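Local coordinates for 389aa long hypothetical nucleolar protein (Pyrococcus horikoshii, PDB 5ZVE) that transfers a methyl group from S-adenosyl-L-methionine to C5 of cytosine 72 in several tRNAs, which appears to raise their thermal stability slightly, at residues A296-Q301 and E331-F336; D268-D273 and W306-S311. One frame throughout, in Å; residues are numbered along the deposited sequence.

Contact 1: A296-Q301 and E331-F336. With SAH (S-adenosyl-L-homocysteine), chain C.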
ATOM      1  N   ALA A 296      10.648  17.703   4.179  1.00 30.72           N
ATOM      2  CA  ALA A 296      11.729  16.881   4.710  1.00 28.80           C
ATOM      3  C   ALA A 296      11.863  15.573   3.939  1.00 30.15           C
ATOM      4  O   ALA A 296      12.963  15.174   3.571  1.00 30.72           O
ATOM      5  CB  ALA A 296      11.509  16.604   6.187  1.00 27.54           C
ATOM      6  N   THR A 297      10.737  14.907   3.698  1.00 30.24           N
ATOM      7  CA  THR A 297      10.751  13.616   3.019  1.00 28.07           C
ATOM      8  C   THR A 297      11.143  13.748   1.548  1.00 25.91           C
ATOM      9  O   THR A 297      11.859  12.900   1.018  1.00 25.46           O
ATOM     10  CB  THR A 297       9.385  12.924   3.123  1.00 27.91           C
ATOM     11  OG1 THR A 297       9.016  12.814   4.503  1.00 24.03           O
ATOM     12  CG2 THR A 297       9.432  11.537   2.500  1.00 24.90           C
ATOM     13  N   ALA A 298      10.670  14.805   0.892  1.00 22.32           N
ATOM     14  CA  ALA A 298      11.055  15.069  -0.492  1.00 25.66           C
ATOM     15  C   ALA A 298      12.565  15.245  -0.594  1.00 29.62           C
ATOM     16  O   ALA A 298      13.198  14.740  -1.524  1.00 30.34           O
ATOM     17  CB  ALA A 298      10.343  16.293  -1.026  1.00 26.43           C
ATOM     18  N   ARG A 299      13.136  15.963   0.369  1.00 28.45           N
ATOM     19  CA  ARG A 299      14.579  16.183   0.395  1.00 34.31           C
ATOM     20  C   ARG A 299      15.293  14.860   0.644  1.00 30.96           C
ATOM     21  O   ARG A 299      16.341  14.582   0.061  1.00 28.59           O
ATOM     22  CB  ARG A 299      14.948  17.222   1.462  1.00 30.43           C
ATOM     23  CG  ARG A 299      16.425  17.609   1.494  1.00 38.34           C
ATOM     24  CD  ARG A 299      16.668  18.855   2.356  1.00 39.28           C
ATOM     25  NE  ARG A 299      16.210  18.677   3.732  1.00 41.54           N
ATOM     26  CZ  ARG A 299      15.132  19.264   4.247  1.00 44.48           C
ATOM     27  NH1 ARG A 299      14.397  20.079   3.501  1.00 45.12           N
ATOM     28  NH2 ARG A 299      14.791  19.037   5.510  1.00 47.66           N
ATOM     29  N   TYR A 300      14.690  14.030   1.485  1.00 25.98           N
ATOM     30  CA  TYR A 300      15.236  12.717   1.805  1.00 28.54           C
ATOM     31  C   TYR A 300      15.253  11.805   0.570  1.00 28.48           C
ATOM     32  O   TYR A 300      16.185  11.030   0.375  1.00 28.49           O
ATOM     33  CB  TYR A 300      14.420  12.091   2.939  1.00 30.84           C
ATOM     34  CG  TYR A 300      14.866  10.723   3.404  1.00 31.91           C
ATOM     35  CD1 TYR A 300      16.142  10.519   3.912  1.00 30.54           C
ATOM     36  CD2 TYR A 300      13.993   9.639   3.370  1.00 31.59           C
ATOM     37  CE1 TYR A 300      16.547   9.272   4.355  1.00 30.32           C
ATOM     38  CE2 TYR A 300      14.387   8.387   3.811  1.00 28.63           C
ATOM     39  CZ  TYR A 300      15.665   8.209   4.301  1.00 36.98           C
ATOM     40  OH  TYR A 300      16.067   6.967   4.743  1.00 35.05           O
ATOM     41  N   GLN A 301      14.230  11.918  -0.271  1.00 23.89           N
ATOM     42  CA  GLN A 301      14.119  11.074  -1.462  1.00 29.69           C
ATOM     43  C   GLN A 301      15.168  11.418  -2.522  1.00 30.91           C
ATOM     44  O   GLN A 301      15.618  10.545  -3.263  1.00 24.99           O
ATOM     45  CB  GLN A 301      12.717  11.192  -2.061  1.00 26.71           C
ATOM     46  CG  GLN A 301      11.616  10.625  -1.170  1.00 25.63           C
ATOM     47  CD  GLN A 301      10.253  11.145  -1.552  1.00 25.19           C
ATOM     48  OE1 GLN A 301      10.142  12.154  -2.245  1.00 28.51           O
ATOM     49  NE2 GLN A 301       9.205  10.472  -1.089  1.00 27.09           N
ATOM     50  N   GLU A 331       6.129  15.174  -8.778  1.00 19.33           N
ATOM     51  CA  GLU A 331       6.524  15.950  -9.952  1.00 27.39           C
ATOM     52  C   GLU A 331       7.753  16.813  -9.657  1.00 26.48           C
ATOM     53  O   GLU A 331       8.625  16.978 -10.512  1.00 28.95           O
ATOM     54  CB  GLU A 331       5.367  16.818 -10.450  1.00 26.15           C
ATOM     55  CG  GLU A 331       4.260  16.041 -11.160  1.00 27.68           C
ATOM     56  CD  GLU A 331       3.196  15.518 -10.207  1.00 29.70           C
ATOM     57  OE1 GLU A 331       3.423  15.544  -8.974  1.00 23.81           O
ATOM     58  OE2 GLU A 331       2.131  15.081 -10.694  1.00 24.45           O
ATOM     59  N   GLY A 332       7.815  17.358  -8.448  1.00 26.07           N
ATOM     60  CA  GLY A 332       8.946  18.169  -8.038  1.00 27.27           C
ATOM     61  C   GLY A 332      10.260  17.410  -8.072  1.00 26.27           C
ATOM     62  O   GLY A 332      11.273  17.935  -8.524  1.00 24.28           O
ATOM     63  N   ASN A 333      10.241  16.165  -7.607  1.00 26.76           N
ATOM     64  CA  ASN A 333      11.446  15.343  -7.608  1.00 23.72           C
ATOM     65  C   ASN A 333      11.760  14.756  -8.979  1.00 30.36           C
ATOM     66  O   ASN A 333      12.890  14.330  -9.235  1.00 28.36           O
ATOM     67  CB  ASN A 333      11.332  14.218  -6.581  1.00 25.17           C
ATOM     68  CG  ASN A 333      11.924  14.598  -5.243  1.00 26.97           C
ATOM     69  OD1 ASN A 333      12.598  15.621  -5.126  1.00 31.87           O
ATOM     70  ND2 ASN A 333      11.691  13.773  -4.229  1.00 23.07           N
ATOM     71  N   VAL A 334      10.771  14.719  -9.866  1.00 25.51           N
ATOM     72  CA  VAL A 334      11.069  14.286 -11.218  1.00 26.06           C
ATOM     73  C   VAL A 334      11.801  15.388 -11.989  1.00 27.51           C
ATOM     74  O   VAL A 334      12.725  15.104 -12.747  1.00 29.16           O
ATOM     75  CB  VAL A 334       9.825  13.870 -11.991  1.00 27.64           C
ATOM     76  CG1 VAL A 334      10.250  13.338 -13.347  1.00 30.18           C
ATOM     77  CG2 VAL A 334       9.074  12.784 -11.234  1.00 23.83           C
ATOM     78  N   LYS A 335      11.387  16.637 -11.792  1.00 25.47           N
ATOM     79  CA  LYS A 335      12.109  17.779 -12.355  1.00 35.79           C
ATOM     80  C   LYS A 335      13.584  17.763 -11.955  1.00 29.29           C
ATOM     81  O   LYS A 335      14.457  18.045 -12.773  1.00 31.41           O
ATOM     82  CB  LYS A 335      11.466  19.097 -11.921  1.00 33.25           C
ATOM     83  CG  LYS A 335      10.142  19.382 -12.591  1.00 30.84           C
ATOM     84  CD  LYS A 335       9.603  20.726 -12.162  1.00 35.71           C
ATOM     85  CE  LYS A 335       8.328  21.065 -12.906  1.00 40.25           C
ATOM     86  NZ  LYS A 335       7.873  22.453 -12.605  1.00 55.13           N
ATOM     87  N   PHE A 336      13.845  17.438 -10.693  1.00 26.79           N
ATOM     88  CA  PHE A 336      15.202  17.196 -10.215  1.00 26.73           C
ATOM     89  C   PHE A 336      15.935  16.180 -11.105  1.00 30.38           C
ATOM     90  O   PHE A 336      17.065  16.418 -11.532  1.00 28.51           O
ATOM     91  CB  PHE A 336      15.163  16.713  -8.764  1.00 25.78           C
ATOM     92  CG  PHE A 336      16.496  16.274  -8.220  1.00 28.40           C
ATOM     93  CD1 PHE A 336      17.512  17.192  -8.011  1.00 29.24           C
ATOM     94  CD2 PHE A 336      16.721  14.948  -7.884  1.00 27.54           C
ATOM     95  CE1 PHE A 336      18.735  16.790  -7.498  1.00 25.19           C
ATOM     96  CE2 PHE A 336      17.942  14.541  -7.372  1.00 28.53           C
ATOM     97  CZ  PHE A 336      18.949  15.466  -7.178  1.00 26.32           C
TER
HETATM   98  N   SAH C 401       8.785  -1.403  -2.285  1.00 21.31           N
HETATM   99  CA  SAH C 401       8.259  -2.108  -1.121  1.00 24.17           C
HETATM  100  CB  SAH C 401       7.809  -1.130  -0.035  1.00 27.48           C
HETATM  101  CG  SAH C 401       8.691   0.104   0.167  1.00 25.94           C
HETATM  102  SD  SAH C 401       8.288   0.934   1.724  1.00 29.95           S
HETATM  103  C   SAH C 401       7.140  -3.091  -1.475  1.00 27.90           C
HETATM  104  O   SAH C 401       6.585  -3.066  -2.573  1.00 27.05           O
HETATM  105  OXT SAH C 401       6.764  -3.941  -0.668  1.00 25.63           O
HETATM  106  C5' SAH C 401       9.835   1.882   1.761  1.00 28.39           C
HETATM  107  C4' SAH C 401      11.024   1.123   2.347  1.00 31.48           C
HETATM  108  O4' SAH C 401      12.179   1.937   2.308  1.00 32.68           O
HETATM  109  C3' SAH C 401      10.854   0.706   3.802  1.00 33.52           C
HETATM  110  O3' SAH C 401      10.849  -0.700   3.879  1.00 28.40           O
HETATM  111  C2' SAH C 401      12.086   1.221   4.524  1.00 28.73           C
HETATM  112  O2' SAH C 401      12.662   0.197   5.297  1.00 32.63           O
HETATM  113  C1' SAH C 401      13.019   1.583   3.387  1.00 31.02           C
HETATM  114  N9  SAH C 401      13.978   2.662   3.711  1.00 32.92           N
HETATM  115  C8  SAH C 401      13.755   3.833   4.390  1.00 35.45           C
HETATM  116  N7  SAH C 401      14.918   4.527   4.445  1.00 31.85           N
HETATM  117  C5  SAH C 401      15.878   3.816   3.814  1.00 34.29           C
HETATM  118  C6  SAH C 401      17.228   4.051   3.579  1.00 37.60           C
HETATM  119  N6  SAH C 401      17.814   5.166   4.011  1.00 35.16           N
HETATM  120  N1  SAH C 401      17.965   3.115   2.884  1.00 40.64           N
HETATM  121  C2  SAH C 401      17.366   1.956   2.430  1.00 39.85           C
HETATM  122  N3  SAH C 401      16.027   1.728   2.669  1.00 37.18           N
HETATM  123  C4  SAH C 401      15.297   2.645   3.349  1.00 32.14           C
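The amide of N333 and that of Q301 meet with their planes 61° apart and their side chains crossing at about a right angle, so they do not stack. The plane of the N333 amide points instead at the backbone: A298 O lies in it and accepts a hydrogen bond from ND2 of N333 at 3.2 Å. The N-H is nearly straight on its acceptor, 168°, and reaches the carbonyl from the side. Q301 OE1 is 3.0 Å from the same N333 ND2, and Q301 CB lies 3.5 Å from that nitrogen. The far end of the Q301 amide is fixed separately, NE2 donating to P275 O.

Y300 leaves the helix pointing away from N333. Its chi1 of -179° puts CG opposite the backbone N and sends the hydroxyl out to the adenine of SAH. N7 of SAH lies at the ring's edge, in its plane, and SAH N6 donates a hydrogen bond to Y300 OH at 2.6 Å. F304, one turn on, meets the Y300 ring edge-to-face.

Helix 291-310 therefore has two sides in use, one bonded to helix 331-339 through N333, the other accepting a hydrogen bond from the adenine N6 in the cofactor pocket of a class I-like, Rossmann-type methyltransferase.

Contact 2: D268-D273 and W306-S311. With SAH (S-adenosyl-L-homocysteine), chain C.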
ATOM      1  N   ASP A 268      20.953  -1.800 -15.261  1.00 33.81           N
ATOM      2  CA  ASP A 268      20.133  -1.498 -16.424  1.00 30.49           C
ATOM      3  C   ASP A 268      18.760  -0.995 -15.986  1.00 31.11           C
ATOM      4  O   ASP A 268      18.154  -0.137 -16.630  1.00 29.06           O
ATOM      5  CB  ASP A 268      20.000  -2.737 -17.310  1.00 34.35           C
ATOM      6  CG  ASP A 268      21.344  -3.246 -17.793  1.00 38.28           C
ATOM      7  OD1 ASP A 268      21.918  -2.618 -18.706  1.00 47.97           O
ATOM      8  OD2 ASP A 268      21.841  -4.251 -17.241  1.00 36.61           O
ATOM      9  N   LYS A 269      18.274  -1.542 -14.879  1.00 27.49           N
ATOM     10  CA  LYS A 269      16.950  -1.202 -14.382  1.00 28.66           C
ATOM     11  C   LYS A 269      16.996  -0.963 -12.889  1.00 25.65           C
ATOM     12  O   LYS A 269      17.502  -1.785 -12.121  1.00 25.43           O
ATOM     13  CB  LYS A 269      15.942  -2.312 -14.705  1.00 28.68           C
ATOM     14  CG  LYS A 269      15.828  -2.635 -16.186  1.00 30.18           C
ATOM     15  CD  LYS A 269      15.029  -1.572 -16.912  1.00 29.90           C
ATOM     16  CE  LYS A 269      15.037  -1.802 -18.414  1.00 32.57           C
ATOM     17  NZ  LYS A 269      14.586  -3.168 -18.774  1.00 33.29           N
ATOM     18  N   ILE A 270      16.463   0.175 -12.475  1.00 23.79           N
ATOM     19  CA  ILE A 270      16.338   0.453 -11.058  1.00 25.07           C
ATOM     20  C   ILE A 270      14.905   0.809 -10.700  1.00 24.89           C
ATOM     21  O   ILE A 270      14.294   1.678 -11.326  1.00 23.30           O
ATOM     22  CB  ILE A 270      17.270   1.597 -10.620  1.00 24.51           C
ATOM     23  CG1 ILE A 270      18.731   1.144 -10.663  1.00 26.47           C
ATOM     24  CG2 ILE A 270      16.912   2.051  -9.230  1.00 24.99           C
ATOM     25  CD1 ILE A 270      19.710   2.195 -10.173  1.00 23.72           C
ATOM     26  N   LEU A 271      14.368   0.120  -9.698  1.00 27.33           N
ATOM     27  CA  LEU A 271      13.101   0.511  -9.108  1.00 23.29           C
ATOM     28  C   LEU A 271      13.318   1.279  -7.815  1.00 25.84           C
ATOM     29  O   LEU A 271      14.010   0.813  -6.906  1.00 29.99           O
ATOM     30  CB  LEU A 271      12.222  -0.710  -8.842  1.00 27.13           C
ATOM     31  CG  LEU A 271      10.971  -0.389  -8.021  1.00 25.12           C
ATOM     32  CD1 LEU A 271      10.073   0.566  -8.783  1.00 23.41           C
ATOM     33  CD2 LEU A 271      10.218  -1.658  -7.655  1.00 26.41           C
ATOM     34  N   LEU A 272      12.719   2.461  -7.736  1.00 25.04           N
ATOM     35  CA  LEU A 272      12.773   3.247  -6.517  1.00 25.58           C
ATOM     36  C   LEU A 272      11.355   3.492  -6.014  1.00 24.57           C
ATOM     37  O   LEU A 272      10.722   4.499  -6.339  1.00 25.25           O
ATOM     38  CB  LEU A 272      13.518   4.568  -6.749  1.00 25.05           C
ATOM     39  CG  LEU A 272      13.640   5.536  -5.568  1.00 25.88           C
ATOM     40  CD1 LEU A 272      14.132   4.826  -4.316  1.00 30.98           C
ATOM     41  CD2 LEU A 272      14.572   6.685  -5.924  1.00 31.03           C
ATOM     42  N   ASP A 273      10.856   2.541  -5.238  1.00 25.88           N
ATOM     43  CA  ASP A 273       9.562   2.684  -4.592  1.00 27.53           C
ATOM     44  C   ASP A 273       9.836   3.339  -3.249  1.00 25.40           C
ATOM     45  O   ASP A 273       9.980   2.670  -2.230  1.00 27.84           O
ATOM     46  CB  ASP A 273       8.877   1.326  -4.442  1.00 24.23           C
ATOM     47  CG  ASP A 273       7.485   1.432  -3.864  1.00 27.53           C
ATOM     48  OD1 ASP A 273       6.777   2.410  -4.184  1.00 27.15           O
ATOM     49  OD2 ASP A 273       7.099   0.530  -3.090  1.00 27.62           O
ATOM     50  N   TRP A 306      19.450  10.534  -6.609  1.00 23.84           N
ATOM     51  CA  TRP A 306      20.803  10.831  -7.057  1.00 26.21           C
ATOM     52  C   TRP A 306      21.648   9.560  -7.048  1.00 25.28           C
ATOM     53  O   TRP A 306      22.367   9.279  -8.005  1.00 26.99           O
ATOM     54  CB  TRP A 306      21.430  11.922  -6.173  1.00 23.95           C
ATOM     55  CG  TRP A 306      22.824  12.363  -6.562  1.00 28.31           C
ATOM     56  CD1 TRP A 306      23.901  12.504  -5.729  1.00 29.35           C
ATOM     57  CD2 TRP A 306      23.287  12.718  -7.875  1.00 27.35           C
ATOM     58  NE1 TRP A 306      25.001  12.928  -6.439  1.00 25.81           N
ATOM     59  CE2 TRP A 306      24.652  13.068  -7.757  1.00 28.99           C
ATOM     60  CE3 TRP A 306      22.684  12.777  -9.136  1.00 27.75           C
ATOM     61  CZ2 TRP A 306      25.420  13.463  -8.850  1.00 29.00           C
ATOM     62  CZ3 TRP A 306      23.451  13.171 -10.223  1.00 34.08           C
ATOM     63  CH2 TRP A 306      24.805  13.511 -10.071  1.00 28.07           C
ATOM     64  N   ALA A 307      21.529   8.784  -5.974  1.00 24.02           N
ATOM     65  CA  ALA A 307      22.253   7.524  -5.856  1.00 27.18           C
ATOM     66  C   ALA A 307      21.856   6.556  -6.974  1.00 32.53           C
ATOM     67  O   ALA A 307      22.693   5.811  -7.487  1.00 35.73           O
ATOM     68  CB  ALA A 307      22.006   6.896  -4.493  1.00 25.59           C
ATOM     69  N   ALA A 308      20.579   6.576  -7.350  1.00 31.79           N
ATOM     70  CA  ALA A 308      20.080   5.707  -8.410  1.00 28.80           C
ATOM     71  C   ALA A 308      20.609   6.135  -9.770  1.00 28.86           C
ATOM     72  O   ALA A 308      21.057   5.305 -10.562  1.00 28.82           O
ATOM     73  CB  ALA A 308      18.562   5.705  -8.422  1.00 27.67           C
ATOM     74  N   ILE A 309      20.539   7.435 -10.034  1.00 26.76           N
ATOM     75  CA  ILE A 309      21.017   8.003 -11.289  1.00 29.35           C
ATOM     76  C   ILE A 309      22.491   7.676 -11.523  1.00 30.44           C
ATOM     77  O   ILE A 309      22.881   7.283 -12.623  1.00 35.34           O
ATOM     78  CB  ILE A 309      20.820   9.533 -11.312  1.00 31.46           C
ATOM     79  CG1 ILE A 309      19.327   9.875 -11.323  1.00 29.41           C
ATOM     80  CG2 ILE A 309      21.515  10.153 -12.515  1.00 29.86           C
ATOM     81  CD1 ILE A 309      19.045  11.364 -11.225  1.00 27.24           C
ATOM     82  N   LYS A 310      23.302   7.824 -10.481  1.00 33.04           N
ATOM     83  CA  LYS A 310      24.734   7.556 -10.589  1.00 34.23           C
ATOM     84  C   LYS A 310      25.029   6.067 -10.742  1.00 36.36           C
ATOM     85  O   LYS A 310      26.092   5.689 -11.229  1.00 40.86           O
ATOM     86  CB  LYS A 310      25.476   8.101  -9.368  1.00 32.67           C
ATOM     87  CG  LYS A 310      25.554   9.616  -9.301  1.00 34.51           C
ATOM     88  CD  LYS A 310      26.545  10.082  -8.236  1.00 30.19           C
ATOM     89  CE  LYS A 310      26.178   9.555  -6.857  1.00 34.44           C
ATOM     90  NZ  LYS A 310      27.126  10.030  -5.801  1.00 35.26           N
ATOM     91  N   SER A 311      24.085   5.225 -10.334  1.00 34.95           N
ATOM     92  CA  SER A 311      24.272   3.781 -10.425  1.00 33.24           C
ATOM     93  C   SER A 311      23.613   3.190 -11.663  1.00 32.29           C
ATOM     94  O   SER A 311      23.637   1.977 -11.865  1.00 39.64           O
ATOM     95  CB  SER A 311      23.716   3.090  -9.179  1.00 33.63           C
ATOM     96  OG  SER A 311      24.348   3.557  -7.999  1.00 35.10           O
TER
HETATM   97  N   SAH C 401       8.785  -1.403  -2.285  1.00 21.31           N
HETATM   98  CA  SAH C 401       8.259  -2.108  -1.121  1.00 24.17           C
HETATM   99  CB  SAH C 401       7.809  -1.130  -0.035  1.00 27.48           C
HETATM  100  CG  SAH C 401       8.691   0.104   0.167  1.00 25.94           C
HETATM  101  SD  SAH C 401       8.288   0.934   1.724  1.00 29.95           S
HETATM  102  C   SAH C 401       7.140  -3.091  -1.475  1.00 27.90           C
HETATM  103  O   SAH C 401       6.585  -3.066  -2.573  1.00 27.05           O
HETATM  104  OXT SAH C 401       6.764  -3.941  -0.668  1.00 25.63           O
HETATM  105  C5' SAH C 401       9.835   1.882   1.761  1.00 28.39           C
HETATM  106  C4' SAH C 401      11.024   1.123   2.347  1.00 31.48           C
HETATM  107  O4' SAH C 401      12.179   1.937   2.308  1.00 32.68           O
HETATM  108  C3' SAH C 401      10.854   0.706   3.802  1.00 33.52           C
HETATM  109  O3' SAH C 401      10.849  -0.700   3.879  1.00 28.40           O
HETATM  110  C2' SAH C 401      12.086   1.221   4.524  1.00 28.73           C
HETATM  111  O2' SAH C 401      12.662   0.197   5.297  1.00 32.63           O
HETATM  112  C1' SAH C 401      13.019   1.583   3.387  1.00 31.02           C
HETATM  113  N9  SAH C 401      13.978   2.662   3.711  1.00 32.92           N
HETATM  114  C8  SAH C 401      13.755   3.833   4.390  1.00 35.45           C
HETATM  115  N7  SAH C 401      14.918   4.527   4.445  1.00 31.85           N
HETATM  116  C5  SAH C 401      15.878   3.816   3.814  1.00 34.29           C
HETATM  117  C6  SAH C 401      17.228   4.051   3.579  1.00 37.60           C
HETATM  118  N6  SAH C 401      17.814   5.166   4.011  1.00 35.16           N
HETATM  119  N1  SAH C 401      17.965   3.115   2.884  1.00 40.64           N
HETATM  120  C2  SAH C 401      17.366   1.956   2.430  1.00 39.85           C
HETATM  121  N3  SAH C 401      16.027   1.728   2.669  1.00 37.18           N
HETATM  122  C4  SAH C 401      15.297   2.645   3.349  1.00 32.14           C
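I270 reaches A308 with both branches of its side chain: CD1 lies 4.1 Å from CB of A308, and CG2 of I270 is also 4.1 Å from that CB. The methyl of A308 is thus met by two carbons of the isoleucine, an apolar contact. Having CG1 anti to the carbonyl carbon (chi1 -70°) and an extended chi2 lets the isoleucine carry CD1 on past this methyl to the helix backbone, where I270 CD1 comes to 3.4 Å from A308 O. I270 CD1 also ends 4.2 Å from CB of S311. At 7.0 Å, the CA atoms of I270 and A308 are the nearest across the two segments, which fits the small alanine facing the strand.

S311 turns its hydroxyl back: OG donates to A307 O at 2.8 Å, almost in line with the carbonyl bond (162°). This bond ties the hydroxyl to the helix backbone one turn earlier, while CB remains beside the isoleucine.

At the other end of the strand, D273 OD2 accepts a hydrogen bond from the amino N of SAH at 2.7 Å. The second shell holds this carboxylate from both oxygens: K211 forms a salt bridge with OD2, and S321 OG is hydrogen-bonded to OD1.

Strand 267-273 runs between parallel strands 201-203 and 316-322 of the central sheet, and helix 291-310 lies over it. M204 touches both I270 and A308, while L272 extends the same apolar layer onto F304 and I305 farther back along the helix.

Helix 291-310 is common to both contacts, whose centres lie 14 Å apart and whose nearest atoms come within about 4 Å without touching. Along the chain the segments alternate: 268-273, then 296-301, then 306-311, then 331-336. The earlier part of the helix pairs with helix 331-339 in contact 1, and its later part sits on the central sheet in contact 2. All four segments belong to the methyltransferase part of the protein. Each contact also touches SAH, at the adenine in contact 1 and at the amino group in contact 2, so this sheet-and-helix unit addresses opposite ends of one cofactor.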